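Local coordinates for PUA domain-containing protein (Pyrococcus horikoshii, PDB 3D79) that is of unknown function but probably binds RNA in the cytoplasm, at residues 90-101 with 125-136. Sequence-based numbering, arbitrary orientation.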
loop_
_atom_site.group_PDB
_atom_site.type_symbol
_atom_site.label_atom_id
_atom_site.label_comp_id
_atom_site.label_asym_id
_atom_site.label_seq_id
_atom_site.Cartn_x
_atom_site.Cartn_y
_atom_site.Cartn_z
ATOM N N LEU A 90 9.479 -5.861 5.163
ATOM C CA LEU A 90 8.424 -5.834 4.147
ATOM C C LEU A 90 8.835 -6.513 2.840
ATOM O O LEU A 90 7.984 -6.806 1.995
ATOM C CB LEU A 90 7.972 -4.392 3.862
ATOM C CG LEU A 90 7.477 -3.504 5.007
ATOM C CD1 LEU A 90 6.954 -2.203 4.415
ATOM C CD2 LEU A 90 6.409 -4.176 5.858
ATOM N N ARG A 91 10.129 -6.787 2.685
ATOM C CA ARG A 91 10.621 -7.497 1.502
ATOM C C ARG A 91 10.113 -8.941 1.438
ATOM O O ARG A 91 10.318 -9.627 0.435
ATOM C CB ARG A 91 12.150 -7.466 1.422
ATOM C CG ARG A 91 12.762 -6.065 1.284
ATOM C CD ARG A 91 14.263 -6.076 1.537
ATOM N NE ARG A 91 14.620 -7.148 2.453
ATOM C CZ ARG A 91 15.156 -8.313 2.091
ATOM N NH1 ARG A 91 15.441 -8.560 0.820
ATOM N NH2 ARG A 91 15.405 -9.232 3.009
ATOM N N LYS A 92 9.451 -9.399 2.501
ATOM C CA LYS A 92 8.883 -10.745 2.521
ATOM C C LYS A 92 7.363 -10.782 2.722
ATOM O O LYS A 92 6.788 -11.845 2.961
ATOM C CB LYS A 92 9.613 -11.612 3.561
ATOM C CG LYS A 92 11.084 -11.847 3.233
ATOM C CD LYS A 92 11.239 -12.747 2.007
ATOM C CE LYS A 92 12.674 -12.802 1.519
ATOM N NZ LYS A 92 12.842 -13.922 0.545
ATOM N N TRP A 93 6.719 -9.624 2.590
ATOM C CA TRP A 93 5.278 -9.478 2.845
ATOM C C TRP A 93 4.389 -9.819 1.650
ATOM O O TRP A 93 4.836 -9.756 0.495
ATOM C CB TRP A 93 4.974 -8.048 3.297
ATOM C CG TRP A 93 4.901 -7.859 4.784
ATOM C CD1 TRP A 93 5.614 -8.531 5.742
ATOM C CD2 TRP A 93 4.101 -6.899 5.480
ATOM N NE1 TRP A 93 5.285 -8.061 6.993
ATOM C CE2 TRP A 93 4.364 -7.055 6.860
ATOM C CE3 TRP A 93 3.183 -5.917 5.070
ATOM C CZ2 TRP A 93 3.736 -6.273 7.838
ATOM C CZ3 TRP A 93 2.559 -5.139 6.045
ATOM C CH2 TRP A 93 2.842 -5.324 7.411
ATOM N N PRO A 94 3.114 -10.164 1.919
ATOM C CA PRO A 94 2.158 -10.309 0.831
ATOM C C PRO A 94 1.940 -8.968 0.141
ATOM O O PRO A 94 2.097 -7.909 0.770
ATOM C CB PRO A 94 0.858 -10.739 1.530
ATOM C CG PRO A 94 1.228 -11.106 2.912
ATOM C CD PRO A 94 2.502 -10.409 3.240
ATOM N N ARG A 95 1.599 -9.036 -1.143
ATOM C CA ARG A 95 1.314 -7.871 -1.996
ATOM C C ARG A 95 2.520 -6.965 -2.252
ATOM O O ARG A 95 2.362 -5.831 -2.697
ATOM C CB ARG A 95 0.132 -7.047 -1.463
ATOM C CG ARG A 95 -1.182 -7.811 -1.355
ATOM C CD ARG A 95 -1.629 -8.366 -2.708
ATOM N NE ARG A 95 -2.927 -9.040 -2.643
ATOM C CZ ARG A 95 -4.106 -8.442 -2.801
ATOM N NH1 ARG A 95 -4.187 -7.132 -3.020
ATOM N NH2 ARG A 95 -5.217 -9.166 -2.722
ATOM N N ARG A 96 3.719 -7.478 -1.984
ATOM C CA ARG A 96 4.951 -6.729 -2.208
ATOM C C ARG A 96 5.385 -6.733 -3.668
ATOM O O ARG A 96 5.217 -7.717 -4.398
ATOM C CB ARG A 96 6.099 -7.293 -1.354
ATOM C CG ARG A 96 6.731 -8.542 -1.950
ATOM C CD ARG A 96 7.789 -9.145 -1.039
ATOM N NE ARG A 96 8.274 -10.423 -1.562
ATOM C CZ ARG A 96 7.655 -11.591 -1.401
ATOM N NH1 ARG A 96 6.509 -11.667 -0.728
ATOM N NH2 ARG A 96 8.176 -12.694 -1.928
ATOM N N VAL A 97 5.949 -5.602 -4.067
ATOM C CA VAL A 97 6.702 -5.475 -5.309
ATOM C C VAL A 97 8.039 -4.871 -4.909
ATOM O O VAL A 97 8.096 -3.741 -4.421
ATOM C CB VAL A 97 5.968 -4.570 -6.321
ATOM C CG1 VAL A 97 6.809 -4.399 -7.578
ATOM C CG2 VAL A 97 4.597 -5.163 -6.654
ATOM N N VAL A 98 9.112 -5.643 -5.071
ATOM C CA VAL A 98 10.439 -5.207 -4.628
ATOM C C VAL A 98 11.251 -4.718 -5.821
ATOM O O VAL A 98 11.381 -5.441 -6.810
ATOM C CB VAL A 98 11.204 -6.343 -3.910
ATOM C CG1 VAL A 98 12.434 -5.783 -3.222
ATOM C CG2 VAL A 98 10.288 -7.024 -2.890
ATOM N N VAL A 99 11.783 -3.502 -5.713
ATOM C CA VAL A 99 12.549 -2.877 -6.803
ATOM C C VAL A 99 14.024 -2.651 -6.457
ATOM O O VAL A 99 14.395 -2.550 -5.277
ATOM C CB VAL A 99 11.915 -1.531 -7.290
ATOM C CG1 VAL A 99 10.500 -1.753 -7.806
ATOM C CG2 VAL A 99 11.948 -0.465 -6.208
ATOM N N ASP A 100 14.852 -2.577 -7.498
ATOM C CA ASP A 100 16.275 -2.278 -7.336
ATOM C C ASP A 100 16.522 -0.788 -7.086
ATOM O O ASP A 100 15.607 0.026 -7.221
ATOM C CB ASP A 100 17.136 -2.838 -8.493
ATOM C CG ASP A 100 16.757 -2.295 -9.885
ATOM O OD1 ASP A 100 16.190 -1.189 -10.021
ATOM O OD2 ASP A 100 17.082 -2.990 -10.872
ATOM N N GLU A 101 17.754 -0.438 -6.719
ATOM C CA GLU A 101 18.074 0.948 -6.347
ATOM C C GLU A 101 17.920 1.934 -7.508
ATOM O O GLU A 101 17.593 3.101 -7.290
ATOM C CB GLU A 101 19.472 1.052 -5.717
ATOM C CG GLU A 101 20.613 0.574 -6.608
ATOM C CD GLU A 101 21.956 0.597 -5.896
ATOM O OE1 GLU A 101 22.764 -0.327 -6.134
ATOM O OE2 GLU A 101 22.201 1.524 -5.090
ATOM N N ILE A 125 0.041 -12.163 -6.056
ATOM C CA ILE A 125 -0.499 -10.984 -6.737
ATOM C C ILE A 125 -1.148 -11.345 -8.078
ATOM O O ILE A 125 -0.552 -12.054 -8.896
ATOM C CB ILE A 125 0.609 -9.904 -6.985
ATOM C CG1 ILE A 125 1.072 -9.270 -5.673
ATOM C CG2 ILE A 125 0.116 -8.810 -7.932
ATOM C CD1 ILE A 125 2.424 -8.568 -5.776
ATOM N N LYS A 126 -2.369 -10.859 -8.285
ATOM C CA LYS A 126 -3.049 -10.955 -9.580
ATOM C C LYS A 126 -3.222 -9.567 -10.171
ATOM O O LYS A 126 -3.266 -8.581 -9.435
ATOM C CB LYS A 126 -4.429 -11.589 -9.419
ATOM C CG LYS A 126 -4.407 -13.064 -9.041
ATOM C CD LYS A 126 -5.777 -13.707 -9.264
ATOM C CE LYS A 126 -6.793 -13.297 -8.208
ATOM N NZ LYS A 126 -6.530 -13.944 -6.891
ATOM N N GLU A 127 -3.333 -9.488 -11.499
ATOM C CA GLU A 127 -3.654 -8.222 -12.163
ATOM C C GLU A 127 -4.863 -7.598 -11.485
ATOM O O GLU A 127 -5.845 -8.290 -11.213
ATOM C CB GLU A 127 -3.967 -8.439 -13.647
ATOM C CG GLU A 127 -2.784 -8.870 -14.490
ATOM C CD GLU A 127 -3.086 -8.868 -15.985
ATOM O OE1 GLU A 127 -4.091 -8.249 -16.399
ATOM O OE2 GLU A 127 -2.303 -9.475 -16.748
ATOM N N GLY A 128 -4.777 -6.303 -11.194
ATOM C CA GLY A 128 -5.874 -5.574 -10.564
ATOM C C GLY A 128 -5.744 -5.427 -9.060
ATOM O O GLY A 128 -6.404 -4.573 -8.465
ATOM N N ASP A 129 -4.897 -6.263 -8.454
ATOM C CA ASP A 129 -4.657 -6.237 -7.002
ATOM C C ASP A 129 -3.955 -4.958 -6.580
ATOM O O ASP A 129 -3.072 -4.464 -7.291
ATOM C CB ASP A 129 -3.783 -7.425 -6.569
ATOM C CG ASP A 129 -4.549 -8.743 -6.468
ATOM O OD1 ASP A 129 -5.785 -8.769 -6.666
ATOM O OD2 ASP A 129 -3.897 -9.766 -6.169
ATOM N N PHE A 130 -4.334 -4.433 -5.413
ATOM C CA PHE A 130 -3.563 -3.392 -4.744
ATOM C C PHE A 130 -2.235 -3.998 -4.315
ATOM O O PHE A 130 -2.196 -5.115 -3.794
ATOM C CB PHE A 130 -4.269 -2.923 -3.473
ATOM C CG PHE A 130 -5.287 -1.845 -3.682
ATOM C CD1 PHE A 130 -5.015 -0.740 -4.484
ATOM C CD2 PHE A 130 -6.512 -1.918 -3.032
ATOM C CE1 PHE A 130 -5.964 0.268 -4.655
ATOM C CE2 PHE A 130 -7.465 -0.922 -3.194
ATOM C CZ PHE A 130 -7.189 0.178 -4.006
ATOM N N VAL A 131 -1.152 -3.258 -4.525
ATOM C CA VAL A 131 0.182 -3.716 -4.129
ATOM C C VAL A 131 0.946 -2.567 -3.479
ATOM O O VAL A 131 0.581 -1.404 -3.641
ATOM C CB VAL A 131 1.000 -4.262 -5.337
ATOM C CG1 VAL A 131 0.356 -5.542 -5.905
ATOM C CG2 VAL A 131 1.189 -3.194 -6.421
ATOM N N PHE A 132 2.000 -2.885 -2.729
ATOM C CA PHE A 132 2.940 -1.850 -2.324
ATOM C C PHE A 132 4.302 -2.111 -2.945
ATOM O O PHE A 132 4.624 -3.245 -3.310
ATOM C CB PHE A 132 3.050 -1.706 -0.795
ATOM C CG PHE A 132 3.693 -2.878 -0.120
ATOM C CD1 PHE A 132 5.065 -2.902 0.102
ATOM C CD2 PHE A 132 2.925 -3.963 0.296
ATOM C CE1 PHE A 132 5.667 -3.997 0.715
ATOM C CE2 PHE A 132 3.519 -5.054 0.921
ATOM C CZ PHE A 132 4.892 -5.068 1.126
ATOM N N VAL A 133 5.086 -1.044 -3.055
ATOM C CA VAL A 133 6.389 -1.080 -3.701
ATOM C C VAL A 133 7.442 -0.780 -2.644
ATOM O O VAL A 133 7.335 0.214 -1.935
ATOM C CB VAL A 133 6.479 -0.031 -4.834
ATOM C CG1 VAL A 133 7.813 -0.148 -5.573
ATOM C CG2 VAL A 133 5.304 -0.187 -5.808
ATOM N N VAL A 134 8.446 -1.650 -2.540
ATOM C CA VAL A 134 9.540 -1.451 -1.580
ATOM C C VAL A 134 10.881 -1.620 -2.270
ATOM O O VAL A 134 10.995 -2.410 -3.206
ATOM C CB VAL A 134 9.466 -2.437 -0.380
ATOM C CG1 VAL A 134 8.401 -1.988 0.605
ATOM C CG2 VAL A 134 9.230 -3.870 -0.858
ATOM N N GLU A 135 11.891 -0.895 -1.798
ATOM C CA GLU A 135 13.243 -1.037 -2.340
ATOM C C GLU A 135 14.010 -2.118 -1.583
ATOM O O GLU A 135 13.798 -2.313 -0.387
ATOM C CB GLU A 135 14.000 0.300 -2.368
ATOM C CG GLU A 135 13.999 1.113 -1.076
ATOM C CD GLU A 135 15.003 0.617 -0.038
ATOM O OE1 GLU A 135 14.709 0.732 1.167
ATOM O OE2 GLU A 135 16.077 0.102 -0.426
ATOM N N GLU A 136 14.895 -2.812 -2.291
ATOM C CA GLU A 136 15.454 -4.071 -1.793
ATOM C C GLU A 136 16.461 -3.968 -0.630
ATOM O O GLU A 136 16.769 -4.978 0.003
ATOM C CB GLU A 136 16.011 -4.918 -2.948
ATOM C CG GLU A 136 17.236 -4.350 -3.651
ATOM C CD GLU A 136 17.769 -5.267 -4.755
ATOM O OE1 GLU A 136 17.654 -6.505 -4.634
ATOM O OE2 GLU A 136 18.306 -4.749 -5.753
HETATM O O HOH W 1 -6.580 -5.734 -3.987
HETATM O O HOH W 2 19.291 -2.391 -5.485
#
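Strands 96-99 and 130-135 run parallel, and V97 bonds through N to F132 O and through O to V134 N, the residues flanking its partner V133, as in regular parallel pairing. F132 shows how an aromatic side chain can pack against a loop. With CG between its backbone N and carbonyl carbon (chi1 68°), its ring is turned toward the 90-95 bend; R96 CA sits over one face, 3.9 Å from the centroid, in a CH-pi contact, while L90 O and W93 CB meet the rim. V134 CG1 packs beside it on L90 CB, and on the reverse face V97 CG2 touches V131 CB at 3.9 Å. At the strand entrance R95 curls back, its guanidinium stacked on the D129 carboxylate with planes 7° apart, a long, purely electrostatic salt bridge. R95 NH1 instead donates, in the carbonyl plane, to a lone pair of F130 O (2.9 Å), and water 1 links it to F130 N. A methionine in place of R95 would probably leave F130 O without this donor and the D129 charge without its stacked mate. Within the PUA domain, strand 96-99 lies between 130-135 and antiparallel 118-121, 141-147 flanks 130-135, while W93 touches helix 34-40 of the Pre-PUA-like domain.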